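Local coordinates for protein oligopeptide ABC transporter OppAIV (PDB 4GL8) that probably binds oligopeptides outside the cytoplasmic membrane and delivers them to an ABC transporter for uptake, at residues E258-F263 with D507-W512; K316-S321 with A386-N391; I463-E468 with F472-I477. One frame throughout, in Å; residues are numbered along the deposited sequence.

Contact 1 (E258-F263 with D507-W512); sequences ELDAIF and DKWKGW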
ATOM      1  N   GLU A 258     -20.332  12.807 -15.533  1.00 33.00           N
ATOM      2  CA  GLU A 258     -19.181  12.370 -16.368  1.00 33.99           C
ATOM      3  C   GLU A 258     -18.237  11.400 -15.623  1.00 33.08           C
ATOM      4  O   GLU A 258     -17.194  10.964 -16.161  1.00 31.64           O
ATOM      5  CB  GLU A 258     -18.330  13.553 -16.810  1.00 36.03           C
ATOM      6  CG  GLU A 258     -19.003  14.744 -17.483  1.00 38.65           C
ATOM      7  CD  GLU A 258     -18.048  15.956 -17.526  1.00 40.26           C
ATOM      8  OE1 GLU A 258     -16.843  15.732 -17.741  1.00 41.71           O
ATOM      9  OE2 GLU A 258     -18.468  17.123 -17.327  1.00 40.85           O
ATOM     10  N   LEU A 259     -18.557  11.121 -14.364  1.00 30.96           N
ATOM     11  CA  LEU A 259     -17.863  10.088 -13.616  1.00 29.47           C
ATOM     12  C   LEU A 259     -18.902   9.262 -12.866  1.00 27.38           C
ATOM     13  O   LEU A 259     -19.833   9.802 -12.305  1.00 27.13           O
ATOM     14  CB  LEU A 259     -16.842  10.686 -12.639  1.00 29.67           C
ATOM     15  CG  LEU A 259     -15.572  11.324 -13.237  1.00 30.56           C
ATOM     16  CD1 LEU A 259     -14.772  12.004 -12.142  1.00 30.85           C
ATOM     17  CD2 LEU A 259     -14.681  10.313 -13.926  1.00 30.60           C
ATOM     18  N   ASP A 260     -18.714   7.953 -12.861  1.00 25.26           N
ATOM     19  CA  ASP A 260     -19.544   7.059 -12.094  1.00 25.02           C
ATOM     20  C   ASP A 260     -19.082   6.970 -10.653  1.00 24.29           C
ATOM     21  O   ASP A 260     -19.837   6.509  -9.788  1.00 24.37           O
ATOM     22  CB  ASP A 260     -19.537   5.674 -12.749  1.00 25.01           C
ATOM     23  CG  ASP A 260     -20.057   5.721 -14.172  1.00 25.41           C
ATOM     24  OD1 ASP A 260     -21.273   5.783 -14.345  1.00 26.47           O
ATOM     25  OD2 ASP A 260     -19.256   5.765 -15.118  1.00 27.05           O
ATOM     26  N   ALA A 261     -17.842   7.380 -10.387  1.00 23.44           N
ATOM     27  CA  ALA A 261     -17.295   7.258  -9.039  1.00 23.55           C
ATOM     28  C   ALA A 261     -16.038   8.056  -8.834  1.00 23.92           C
ATOM     29  O   ALA A 261     -15.299   8.330  -9.783  1.00 25.37           O
ATOM     30  CB  ALA A 261     -17.012   5.800  -8.720  1.00 23.05           C
ATOM     31  N   ILE A 262     -15.786   8.406  -7.579  1.00 24.91           N
ATOM     32  CA  ILE A 262     -14.543   9.022  -7.154  1.00 25.20           C
ATOM     33  C   ILE A 262     -14.055   8.273  -5.909  1.00 26.59           C
ATOM     34  O   ILE A 262     -14.724   8.274  -4.874  1.00 27.76           O
ATOM     35  CB  ILE A 262     -14.730  10.520  -6.829  1.00 25.80           C
ATOM     36  CG1 ILE A 262     -15.199  11.285  -8.055  1.00 26.56           C
ATOM     37  CG2 ILE A 262     -13.421  11.149  -6.391  1.00 27.06           C
ATOM     38  CD1 ILE A 262     -15.462  12.758  -7.804  1.00 27.04           C
ATOM     39  N   PHE A 263     -12.894   7.635  -5.996  1.00 27.72           N
ATOM     40  CA  PHE A 263     -12.359   6.867  -4.867  1.00 28.57           C
ATOM     41  C   PHE A 263     -11.351   7.733  -4.142  1.00 29.60           C
ATOM     42  O   PHE A 263     -10.363   8.153  -4.718  1.00 28.06           O
ATOM     43  CB  PHE A 263     -11.707   5.561  -5.352  1.00 28.57           C
ATOM     44  CG  PHE A 263     -12.690   4.481  -5.765  1.00 28.71           C
ATOM     45  CD1 PHE A 263     -14.072   4.730  -5.846  1.00 29.07           C
ATOM     46  CD2 PHE A 263     -12.225   3.207  -6.097  1.00 28.13           C
ATOM     47  CE1 PHE A 263     -14.953   3.722  -6.209  1.00 29.02           C
ATOM     48  CE2 PHE A 263     -13.105   2.202  -6.461  1.00 27.68           C
ATOM     49  CZ  PHE A 263     -14.469   2.456  -6.527  1.00 27.47           C
ATOM     50  N   ASP A 507     -27.359   4.680  -7.746  1.00 33.80           N
ATOM     51  CA  ASP A 507     -28.577   4.686  -8.574  1.00 35.50           C
ATOM     52  C   ASP A 507     -28.414   4.061  -9.984  1.00 35.88           C
ATOM     53  O   ASP A 507     -29.412   3.759 -10.646  1.00 36.21           O
ATOM     54  CB  ASP A 507     -29.067   6.122  -8.742  1.00 36.77           C
ATOM     55  CG  ASP A 507     -28.047   6.989  -9.459  1.00 36.81           C
ATOM     56  OD1 ASP A 507     -26.845   6.932  -9.091  1.00 35.75           O
ATOM     57  OD2 ASP A 507     -28.439   7.696 -10.408  1.00 37.74           O
ATOM     58  N   LYS A 508     -27.171   3.905 -10.446  1.00 34.52           N
ATOM     59  CA  LYS A 508     -26.864   3.324 -11.760  1.00 34.74           C
ATOM     60  C   LYS A 508     -26.233   1.935 -11.645  1.00 33.52           C
ATOM     61  O   LYS A 508     -26.495   1.056 -12.466  1.00 33.92           O
ATOM     62  CB  LYS A 508     -25.850   4.195 -12.508  1.00 35.40           C
ATOM     63  CG  LYS A 508     -26.381   5.504 -13.046  1.00 37.14           C
ATOM     64  CD  LYS A 508     -25.257   6.298 -13.732  1.00 38.43           C
ATOM     65  CE  LYS A 508     -24.938   5.811 -15.150  1.00 39.31           C
ATOM     66  NZ  LYS A 508     -23.761   6.517 -15.755  1.00 38.62           N
ATOM     67  N   TRP A 509     -25.359   1.765 -10.655  1.00 31.75           N
ATOM     68  CA  TRP A 509     -24.597   0.548 -10.503  1.00 30.57           C
ATOM     69  C   TRP A 509     -24.803  -0.158  -9.165  1.00 30.82           C
ATOM     70  O   TRP A 509     -25.188   0.460  -8.166  1.00 31.54           O
ATOM     71  CB  TRP A 509     -23.126   0.873 -10.654  1.00 29.23           C
ATOM     72  CG  TRP A 509     -22.824   1.703 -11.861  1.00 29.25           C
ATOM     73  CD1 TRP A 509     -22.655   3.053 -11.903  1.00 29.18           C
ATOM     74  CD2 TRP A 509     -22.669   1.242 -13.189  1.00 29.03           C
ATOM     75  NE1 TRP A 509     -22.382   3.460 -13.180  1.00 28.91           N
ATOM     76  CE2 TRP A 509     -22.385   2.361 -13.990  1.00 29.33           C
ATOM     77  CE3 TRP A 509     -22.728  -0.016 -13.787  1.00 29.62           C
ATOM     78  CZ2 TRP A 509     -22.153   2.259 -15.351  1.00 29.80           C
ATOM     79  CZ3 TRP A 509     -22.503  -0.116 -15.146  1.00 29.84           C
ATOM     80  CH2 TRP A 509     -22.217   1.009 -15.912  1.00 30.06           C
ATOM     81  N   LYS A 510     -24.542  -1.463  -9.176  1.00 29.86           N
ATOM     82  CA  LYS A 510     -24.364  -2.246  -7.974  1.00 29.11           C
ATOM     83  C   LYS A 510     -23.087  -3.057  -8.146  1.00 27.97           C
ATOM     84  O   LYS A 510     -22.450  -2.996  -9.207  1.00 26.89           O
ATOM     85  CB  LYS A 510     -25.552  -3.181  -7.755  1.00 30.13           C
ATOM     86  CG  LYS A 510     -25.789  -4.211  -8.859  1.00 30.85           C
ATOM     87  CD  LYS A 510     -26.949  -5.125  -8.485  1.00 31.98           C
ATOM     88  CE  LYS A 510     -27.364  -6.011  -9.646  1.00 32.68           C
ATOM     89  NZ  LYS A 510     -28.588  -6.793  -9.323  1.00 34.59           N
ATOM     90  N   GLY A 511     -22.737  -3.809  -7.109  1.00 27.03           N
ATOM     91  CA  GLY A 511     -21.621  -4.735  -7.165  1.00 27.08           C
ATOM     92  C   GLY A 511     -20.296  -4.221  -6.649  1.00 26.81           C
ATOM     93  O   GLY A 511     -19.250  -4.855  -6.908  1.00 28.38           O
ATOM     94  N   TRP A 512     -20.330  -3.076  -5.963  1.00 26.65           N
ATOM     95  CA  TRP A 512     -19.178  -2.499  -5.296  1.00 27.10           C
ATOM     96  C   TRP A 512     -19.521  -2.034  -3.882  1.00 28.68           C
ATOM     97  O   TRP A 512     -20.600  -1.539  -3.615  1.00 29.45           O
ATOM     98  CB  TRP A 512     -18.622  -1.308  -6.055  1.00 26.92           C
ATOM     99  CG  TRP A 512     -17.512  -0.611  -5.296  1.00 26.41           C
ATOM    100  CD1 TRP A 512     -16.194  -0.949  -5.278  1.00 25.81           C
ATOM    101  CD2 TRP A 512     -17.647   0.517  -4.427  1.00 26.57           C
ATOM    102  NE1 TRP A 512     -15.497  -0.114  -4.441  1.00 25.22           N
ATOM    103  CE2 TRP A 512     -16.366   0.803  -3.914  1.00 26.25           C
ATOM    104  CE3 TRP A 512     -18.732   1.316  -4.031  1.00 27.72           C
ATOM    105  CZ2 TRP A 512     -16.130   1.866  -3.022  1.00 26.44           C
ATOM    106  CZ3 TRP A 512     -18.499   2.364  -3.153  1.00 27.84           C
ATOM    107  CH2 TRP A 512     -17.203   2.628  -2.656  1.00 27.20           C
TER

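Contact 2 (K316-S321 with A386-N391); sequences KTLTES and AEFIQN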
ATOM      1  N   LYS A 316      -6.233  15.006  17.541  1.00 24.13           N
ATOM      2  CA  LYS A 316      -7.697  15.043  17.593  1.00 26.40           C
ATOM      3  C   LYS A 316      -8.260  16.172  16.723  1.00 27.68           C
ATOM      4  O   LYS A 316      -9.227  15.975  15.982  1.00 28.62           O
ATOM      5  CB  LYS A 316      -8.205  15.203  19.026  1.00 27.38           C
ATOM      6  N   THR A 317      -7.669  17.354  16.820  1.00 28.48           N
ATOM      7  CA  THR A 317      -8.124  18.488  16.011  1.00 29.65           C
ATOM      8  C   THR A 317      -7.919  18.191  14.521  1.00 29.14           C
ATOM      9  O   THR A 317      -8.749  18.564  13.702  1.00 28.92           O
ATOM     10  CB  THR A 317      -7.376  19.763  16.419  1.00 29.84           C
ATOM     11  OG1 THR A 317      -7.807  20.137  17.723  1.00 30.54           O
ATOM     12  CG2 THR A 317      -7.624  20.908  15.464  1.00 30.36           C
ATOM     13  N   LEU A 318      -6.835  17.481  14.194  1.00 28.87           N
ATOM     14  CA  LEU A 318      -6.571  17.111  12.804  1.00 29.38           C
ATOM     15  C   LEU A 318      -7.682  16.217  12.260  1.00 30.49           C
ATOM     16  O   LEU A 318      -8.185  16.453  11.161  1.00 30.60           O
ATOM     17  CB  LEU A 318      -5.217  16.431  12.639  1.00 28.44           C
ATOM     18  CG  LEU A 318      -4.895  15.848  11.246  1.00 29.08           C
ATOM     19  CD1 LEU A 318      -4.902  16.914  10.141  1.00 29.43           C
ATOM     20  CD2 LEU A 318      -3.550  15.145  11.254  1.00 28.12           C
ATOM     21  N   THR A 319      -8.074  15.199  13.019  1.00 32.25           N
ATOM     22  CA  THR A 319      -9.127  14.296  12.551  1.00 34.30           C
ATOM     23  C   THR A 319     -10.527  14.952  12.604  1.00 36.88           C
ATOM     24  O   THR A 319     -11.328  14.712  11.713  1.00 37.31           O
ATOM     25  CB  THR A 319      -9.127  12.915  13.255  1.00 33.30           C
ATOM     26  OG1 THR A 319      -9.205  13.087  14.660  1.00 33.64           O
ATOM     27  CG2 THR A 319      -7.873  12.162  12.949  1.00 32.38           C
ATOM     28  N   GLU A 320     -10.813  15.800  13.592  1.00 39.67           N
ATOM     29  CA  GLU A 320     -12.181  16.343  13.728  1.00 44.74           C
ATOM     30  C   GLU A 320     -12.471  17.665  13.000  1.00 45.84           C
ATOM     31  O   GLU A 320     -13.627  17.949  12.687  1.00 49.12           O
ATOM     32  CB  GLU A 320     -12.553  16.476  15.196  1.00 48.08           C
ATOM     33  CG  GLU A 320     -12.432  15.156  15.943  1.00 50.91           C
ATOM     34  CD  GLU A 320     -12.856  15.248  17.392  1.00 54.28           C
ATOM     35  OE1 GLU A 320     -12.817  16.364  17.976  1.00 54.60           O
ATOM     36  OE2 GLU A 320     -13.225  14.181  17.933  1.00 57.22           O
ATOM     37  N   SER A 321     -11.442  18.464  12.733  1.00 44.43           N
ATOM     38  CA  SER A 321     -11.625  19.779  12.108  1.00 44.54           C
ATOM     39  C   SER A 321     -11.013  19.885  10.716  1.00 43.36           C
ATOM     40  O   SER A 321     -11.459  20.692   9.918  1.00 45.13           O
ATOM     41  CB  SER A 321     -11.046  20.877  13.005  1.00 45.17           C
ATOM     42  N   ALA A 386      -0.849  19.121   5.400  1.00 22.07           N
ATOM     43  CA  ALA A 386       0.498  19.731   5.540  1.00 21.91           C
ATOM     44  C   ALA A 386       0.467  21.154   6.087  1.00 23.02           C
ATOM     45  O   ALA A 386       1.326  21.543   6.876  1.00 23.12           O
ATOM     46  CB  ALA A 386       1.231  19.702   4.208  1.00 21.96           C
ATOM     47  N   GLU A 387      -0.535  21.929   5.675  1.00 24.92           N
ATOM     48  CA  GLU A 387      -0.729  23.286   6.173  1.00 26.20           C
ATOM     49  C   GLU A 387      -1.102  23.302   7.654  1.00 26.06           C
ATOM     50  O   GLU A 387      -0.639  24.177   8.398  1.00 24.79           O
ATOM     51  CB  GLU A 387      -1.759  24.052   5.310  1.00 28.53           C
ATOM     52  CG  GLU A 387      -1.112  24.624   4.037  1.00 30.07           C
ATOM     53  CD  GLU A 387      -2.089  25.169   2.994  1.00 33.23           C
ATOM     54  OE1 GLU A 387      -3.300  25.187   3.239  1.00 36.29           O
ATOM     55  OE2 GLU A 387      -1.651  25.552   1.887  1.00 35.43           O
ATOM     56  N   PHE A 388      -1.939  22.350   8.084  1.00 26.45           N
ATOM     57  CA  PHE A 388      -2.246  22.198   9.520  1.00 26.97           C
ATOM     58  C   PHE A 388      -0.984  21.844  10.309  1.00 25.86           C
ATOM     59  O   PHE A 388      -0.734  22.417  11.354  1.00 26.87           O
ATOM     60  CB  PHE A 388      -3.274  21.099   9.729  1.00 27.46           C
ATOM     61  CG  PHE A 388      -3.619  20.832  11.170  1.00 28.80           C
ATOM     62  CD1 PHE A 388      -4.560  21.607  11.831  1.00 30.75           C
ATOM     63  CD2 PHE A 388      -3.061  19.746  11.850  1.00 29.06           C
ATOM     64  CE1 PHE A 388      -4.913  21.337  13.145  1.00 31.54           C
ATOM     65  CE2 PHE A 388      -3.406  19.473  13.164  1.00 29.82           C
ATOM     66  CZ  PHE A 388      -4.334  20.273  13.816  1.00 31.00           C
ATOM     67  N   ILE A 389      -0.195  20.901   9.801  1.00 24.51           N
ATOM     68  CA  ILE A 389       1.029  20.484  10.480  1.00 23.83           C
ATOM     69  C   ILE A 389       1.983  21.678  10.571  1.00 22.83           C
ATOM     70  O   ILE A 389       2.566  21.932  11.609  1.00 21.63           O
ATOM     71  CB  ILE A 389       1.762  19.338   9.739  1.00 24.31           C
ATOM     72  CG1 ILE A 389       0.851  18.136   9.474  1.00 24.34           C
ATOM     73  CG2 ILE A 389       3.028  18.924  10.498  1.00 23.50           C
ATOM     74  CD1 ILE A 389       0.715  17.186  10.609  1.00 24.77           C
ATOM     75  N   GLN A 390       2.122  22.417   9.472  1.00 23.13           N
ATOM     76  CA  GLN A 390       3.009  23.574   9.439  1.00 23.04           C
ATOM     77  C   GLN A 390       2.657  24.559  10.542  1.00 23.88           C
ATOM     78  O   GLN A 390       3.539  25.031  11.268  1.00 23.02           O
ATOM     79  CB  GLN A 390       2.904  24.278   8.086  1.00 24.06           C
ATOM     80  CG  GLN A 390       3.675  25.581   8.007  1.00 24.30           C
ATOM     81  CD  GLN A 390       3.593  26.225   6.635  1.00 25.05           C
ATOM     82  OE1 GLN A 390       2.511  26.473   6.121  1.00 25.23           O
ATOM     83  NE2 GLN A 390       4.749  26.526   6.055  1.00 25.00           N
ATOM     84  N   ASN A 391       1.351  24.846  10.633  1.00 24.21           N
ATOM     85  CA  ASN A 391       0.778  25.721  11.634  1.00 25.78           C
ATOM     86  C   ASN A 391       0.903  25.211  13.068  1.00 24.70           C
ATOM     87  O   ASN A 391       1.049  26.010  13.985  1.00 24.51           O
ATOM     88  CB  ASN A 391      -0.712  25.974  11.318  1.00 28.38           C
ATOM     89  CG  ASN A 391      -1.378  26.887  12.328  1.00 30.70           C
ATOM     90  OD1 ASN A 391      -1.838  26.465  13.401  1.00 33.13           O
ATOM     91  ND2 ASN A 391      -1.436  28.142  11.992  1.00 32.68           N
TER

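Contact 3 (I463-E468 with F472-I477); sequences IKSDNE and FKRQEI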
ATOM      1  N   ILE A 463      12.608 -10.456  13.924  1.00 23.14           N
ATOM      2  CA  ILE A 463      13.121 -11.799  13.601  1.00 23.34           C
ATOM      3  C   ILE A 463      12.498 -12.785  14.570  1.00 23.38           C
ATOM      4  O   ILE A 463      12.022 -13.831  14.170  1.00 22.81           O
ATOM      5  CB  ILE A 463      14.669 -11.919  13.713  1.00 25.09           C
ATOM      6  CG1 ILE A 463      15.408 -10.946  12.767  1.00 25.47           C
ATOM      7  CG2 ILE A 463      15.164 -13.341  13.385  1.00 25.16           C
ATOM      8  CD1 ILE A 463      14.991 -11.076  11.334  1.00 25.83           C
ATOM      9  N   LYS A 464      12.490 -12.439  15.849  1.00 23.92           N
ATOM     10  CA  LYS A 464      11.900 -13.321  16.878  1.00 25.12           C
ATOM     11  C   LYS A 464      10.430 -13.640  16.623  1.00 23.28           C
ATOM     12  O   LYS A 464       9.983 -14.794  16.715  1.00 21.72           O
ATOM     13  CB  LYS A 464      12.017 -12.683  18.265  1.00 26.89           C
ATOM     14  CG  LYS A 464      13.168 -13.197  19.102  1.00 30.48           C
ATOM     15  CD  LYS A 464      13.111 -12.651  20.538  1.00 31.05           C
ATOM     16  CE  LYS A 464      11.921 -13.230  21.258  1.00 31.93           C
ATOM     17  NZ  LYS A 464      12.233 -13.662  22.659  1.00 33.97           N
ATOM     18  N   SER A 465       9.671 -12.600  16.317  1.00 22.62           N
ATOM     19  CA  SER A 465       8.280 -12.810  15.975  1.00 22.99           C
ATOM     20  C   SER A 465       8.087 -13.771  14.772  1.00 23.57           C
ATOM     21  O   SER A 465       7.129 -14.538  14.784  1.00 24.00           O
ATOM     22  CB  SER A 465       7.556 -11.480  15.787  1.00 22.29           C
ATOM     23  OG  SER A 465       7.781 -10.922  14.529  1.00 22.43           O
ATOM     24  N   ASP A 466       8.992 -13.767  13.788  1.00 23.69           N
ATOM     25  CA  ASP A 466       8.857 -14.655  12.645  1.00 25.26           C
ATOM     26  C   ASP A 466       9.017 -16.089  13.069  1.00 25.91           C
ATOM     27  O   ASP A 466       8.442 -16.985  12.449  1.00 26.58           O
ATOM     28  CB  ASP A 466       9.890 -14.378  11.541  1.00 27.59           C
ATOM     29  CG  ASP A 466       9.671 -13.068  10.830  1.00 29.16           C
ATOM     30  OD1 ASP A 466       8.507 -12.608  10.744  1.00 29.44           O
ATOM     31  OD2 ASP A 466      10.681 -12.504  10.328  1.00 34.65           O
ATOM     32  N   ASN A 467       9.791 -16.313  14.125  1.00 25.33           N
ATOM     33  CA  ASN A 467      10.048 -17.668  14.626  1.00 25.17           C
ATOM     34  C   ASN A 467       9.173 -18.138  15.817  1.00 25.60           C
ATOM     35  O   ASN A 467       9.423 -19.199  16.418  1.00 25.69           O
ATOM     36  CB  ASN A 467      11.541 -17.758  14.979  1.00 24.94           C
ATOM     37  CG  ASN A 467      12.446 -17.612  13.749  1.00 25.06           C
ATOM     38  OD1 ASN A 467      13.281 -16.729  13.688  1.00 25.62           O
ATOM     39  ND2 ASN A 467      12.270 -18.484  12.768  1.00 24.79           N
ATOM     40  N   GLU A 468       8.160 -17.367  16.174  1.00 24.82           N
ATOM     41  CA  GLU A 468       7.325 -17.711  17.330  1.00 25.54           C
ATOM     42  C   GLU A 468       5.948 -18.134  16.818  1.00 26.01           C
ATOM     43  O   GLU A 468       5.207 -17.333  16.254  1.00 26.28           O
ATOM     44  CB  GLU A 468       7.223 -16.528  18.277  1.00 25.58           C
ATOM     45  CG  GLU A 468       6.350 -16.739  19.501  1.00 26.65           C
ATOM     46  CD  GLU A 468       6.709 -18.003  20.254  1.00 28.23           C
ATOM     47  OE1 GLU A 468       7.800 -18.057  20.904  1.00 29.26           O
ATOM     48  OE2 GLU A 468       5.907 -18.950  20.158  1.00 28.92           O
ATOM     49  N   PHE A 472      -0.011 -15.714  20.894  1.00 28.35           N
ATOM     50  CA  PHE A 472      -0.076 -14.750  21.981  1.00 30.23           C
ATOM     51  C   PHE A 472       1.313 -14.281  22.413  1.00 30.04           C
ATOM     52  O   PHE A 472       1.490 -13.103  22.727  1.00 29.40           O
ATOM     53  CB  PHE A 472      -0.964 -15.290  23.104  1.00 31.62           C
ATOM     54  CG  PHE A 472      -2.368 -15.607  22.621  1.00 32.82           C
ATOM     55  CD1 PHE A 472      -3.239 -14.566  22.238  1.00 33.56           C
ATOM     56  CD2 PHE A 472      -2.807 -16.928  22.477  1.00 33.66           C
ATOM     57  CE1 PHE A 472      -4.520 -14.837  21.750  1.00 33.17           C
ATOM     58  CE2 PHE A 472      -4.080 -17.203  21.989  1.00 34.29           C
ATOM     59  CZ  PHE A 472      -4.940 -16.156  21.627  1.00 34.61           C
ATOM     60  N   LYS A 473       2.296 -15.183  22.375  1.00 29.80           N
ATOM     61  CA  LYS A 473       3.698 -14.811  22.576  1.00 30.18           C
ATOM     62  C   LYS A 473       4.180 -13.860  21.483  1.00 27.61           C
ATOM     63  O   LYS A 473       4.881 -12.893  21.775  1.00 25.85           O
ATOM     64  CB  LYS A 473       4.605 -16.038  22.570  1.00 32.24           C
ATOM     65  CG  LYS A 473       4.983 -16.561  23.944  1.00 36.50           C
ATOM     66  CD  LYS A 473       5.218 -18.065  23.895  1.00 39.91           C
ATOM     67  CE  LYS A 473       6.204 -18.527  24.949  1.00 43.94           C
ATOM     68  NZ  LYS A 473       5.965 -19.960  25.290  1.00 47.10           N
ATOM     69  N   ARG A 474       3.817 -14.172  20.235  1.00 26.10           N
ATOM     70  CA  ARG A 474       4.157 -13.349  19.074  1.00 25.00           C
ATOM     71  C   ARG A 474       3.577 -11.945  19.226  1.00 25.17           C
ATOM     72  O   ARG A 474       4.266 -10.950  19.017  1.00 21.94           O
ATOM     73  CB  ARG A 474       3.637 -14.000  17.802  1.00 24.18           C
ATOM     74  CG  ARG A 474       4.054 -13.265  16.521  1.00 22.93           C
ATOM     75  CD  ARG A 474       3.741 -14.056  15.254  1.00 22.01           C
ATOM     76  NE  ARG A 474       3.952 -13.198  14.096  1.00 21.68           N
ATOM     77  CZ  ARG A 474       3.020 -12.428  13.528  1.00 20.77           C
ATOM     78  NH1 ARG A 474       1.757 -12.409  13.968  1.00 20.28           N
ATOM     79  NH2 ARG A 474       3.364 -11.667  12.513  1.00 19.81           N
ATOM     80  N   GLN A 475       2.303 -11.891  19.613  1.00 27.35           N
ATOM     81  CA  GLN A 475       1.641 -10.624  19.903  1.00 29.50           C
ATOM     82  C   GLN A 475       2.490  -9.784  20.868  1.00 29.47           C
ATOM     83  O   GLN A 475       2.664  -8.587  20.638  1.00 26.86           O
ATOM     84  CB  GLN A 475       0.249 -10.849  20.513  1.00 32.11           C
ATOM     85  CG  GLN A 475      -0.558  -9.566  20.594  1.00 35.58           C
ATOM     86  CD  GLN A 475      -1.834  -9.676  21.428  1.00 40.54           C
ATOM     87  OE1 GLN A 475      -2.159 -10.733  21.991  1.00 42.70           O
ATOM     88  NE2 GLN A 475      -2.576  -8.565  21.498  1.00 41.78           N
ATOM     89  N   GLU A 476       3.015 -10.408  21.930  1.00 28.86           N
ATOM     90  CA  GLU A 476       3.754  -9.648  22.949  1.00 29.81           C
ATOM     91  C   GLU A 476       5.089  -9.163  22.395  1.00 26.82           C
ATOM     92  O   GLU A 476       5.497  -8.042  22.658  1.00 26.08           O
ATOM     93  CB  GLU A 476       4.020 -10.461  24.223  1.00 32.67           C
ATOM     94  CG  GLU A 476       2.791 -10.726  25.085  1.00 37.26           C
ATOM     95  CD  GLU A 476       2.072  -9.458  25.544  1.00 40.50           C
ATOM     96  OE1 GLU A 476       2.746  -8.616  26.198  1.00 43.05           O
ATOM     97  OE2 GLU A 476       0.835  -9.319  25.254  1.00 41.06           O
ATOM     98  N   ILE A 477       5.777 -10.020  21.649  1.00 23.89           N
ATOM     99  CA  ILE A 477       7.002  -9.592  20.974  1.00 22.02           C
ATOM    100  C   ILE A 477       6.726  -8.394  20.048  1.00 20.74           C
ATOM    101  O   ILE A 477       7.459  -7.394  20.082  1.00 19.95           O
ATOM    102  CB  ILE A 477       7.613 -10.752  20.197  1.00 21.96           C
ATOM    103  CG1 ILE A 477       8.040 -11.884  21.145  1.00 22.42           C
ATOM    104  CG2 ILE A 477       8.807 -10.298  19.370  1.00 22.08           C
ATOM    105  CD1 ILE A 477       8.032 -13.234  20.471  1.00 22.53           C
TER
HETATM  106  O   HOH W   1       6.322 -11.903  12.481  1.00 24.23           O
HETATM  107  O   HOH W   2       5.902 -20.913  21.987  1.00 43.82           O

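Contact 1 (E258-F263 with D507-W512)
Strand 261-263, which pairs with strands 31-35 and 492-504, and D260, the residue just before it, meet the segment that runs through the short strand 509-510 near the C terminus, through one shared carboxylate oxygen at D260 and one aromatic pair, F263 with W512. D260 OD1 takes two bonds. K508 NZ forms a salt bridge with D260 OD1 at 3.0 Å, arriving nearly along the C-O axis after the lysine chain has bent at chi3. The indole N-H of W509 is the second donor, with NE1 2.8 Å from D260 OD1 and an N-H...O angle of 156°. The oxygen sits at the indole edge, close to the ring plane, whereas W509 NE1 meets OD1 from 53° out of the carboxylate plane. Since D260 OD2 accepts the backbone N-H of K33, both oxygens have partners, and this buried carboxylate is held against rotation; the nearby ammonium would be expected to favour its charged form. Farther along, the ring of F263 slides past the indole of W512. Their planes are 23° apart and the centroid of the phenyl lies 4.9 Å from that of the five-membered ring, an offset arrangement with little overlap. The closest approach is F263 CZ to W512 NE1, 3.5 Å, over one indole face but displaced toward its rim. The W512 side chain leaves its backbone on the side opposite N, which brings the indole to F263. F520 and Y502 meet both rings, so the pair belongs to a larger aromatic cluster. F32 packs edge-to-face against W509. The whole is a C-terminal segment clamped against strand 261-263 and the residue before it by an aspartate with both oxygens bonded and by aromatic side chains, within a fold characteristic of family 5 solute-binding proteins.

Contact 2 (K316-S321 with A386-N391)
F388 projects from helix 380-397 toward helix 315-323, and its ring is received by two consecutive residues, T317 and L318. With CG anti to the backbone N (chi1 178°), the phenyl is carried toward the other helix, where the closest CA atoms, L318 CA and F388 CA, are 7.4 Å apart. One face of the ring lies against the backbone of the shorter helix at L318 CA. The leucine side chain crosses the phenylalanine obliquely: L318 CB is 3.6 Å from F388 CE2, and a branch methyl, L318 CD1, comes to 3.8 Å from F388 CD2. The threonine crosses the ring at about a right angle and meets its far end with the methyl, T317 CG2 being 3.6 Å from F388 CE1. That use of the methyl follows from its rotamer: CG2 is anti to the backbone N, while OG1 is turned to the other side and hydrogen-bonds to D314 OD2. The apolar branch is therefore given to the ring and the polar branch to D314, just before the helix. The contacts across the interface are van der Waals in character, and the buried surface, 172 Å², is modest. L318 also touches N496 of strand 492-504, and I389, beside F388, packs on L495 of that strand. The arrangement is that of two helices lying over a beta-sheet and joined through one phenyl ring lying on T317 and L318, as in an alpha/beta domain.

Contact 3 (I463-E468 with F472-I477)
The guanidinium of R474 receives its neighbours at the edge: the carbonyl oxygen of S465 and a bound water both lie near its plane. R474 CG is anti to the backbone N (chi1 -175°) and the chain stays extended as far as NE, which carries its methylenes along the end of helix 456-466. R474 CD passes 3.5 Å from S465 O on the way. The water accepts from R474 NH2 at 3.0 Å and donates to S465 OG at 2.7 Å and to D466 OD1 at 2.9 Å. D466 OD1 and R474 NH2 are 5.5 Å apart, and the water bridges them. R474 NH2 also forms a salt bridge with D433, and S465 OG is hydrogen-bonded to the carbonyl of L462. The remaining contacts are between aliphatic carbons. I477 CD1 lies 4.0 Å from both K464 CE and E468 CG, its side chain crossing the lysine at about a right angle, and I477 CG2 rests against S465. E468 bends at chi2 (51°) to lay its CG on K473 CB, 3.6 Å away. The chemistry implies that the turn between these helices is held by I477 and S465 together with the aliphatic parts of K464, E468, K473 and R474, while R474 pairs with D433, E468 OE2 is bonded to the backbone N of D470, and water bridges R474 to D466 and, weakly, K473 to E468.

From the N terminus, the chain first enters contact 1 at 258-263, on the strand that pairs with strand 31-35, and this contact closes only at 507-512, near the C terminus, tying the segment with strand 509-510 to strand 261-263. Within that long loop the other two follow in series. Contact 2 opens at 316-321 and closes at 386-391, joining helix 315-323 to helix 380-397; contact 3 comes later and spans only the short turn between helices 456-466 and 471-489. No two of them cross or touch. The nearest atoms of contacts 1 and 2 are about 17 Å apart, whereas the centres of contacts 1 and 3 are about 43 Å apart, on opposite sides of the chain's centre.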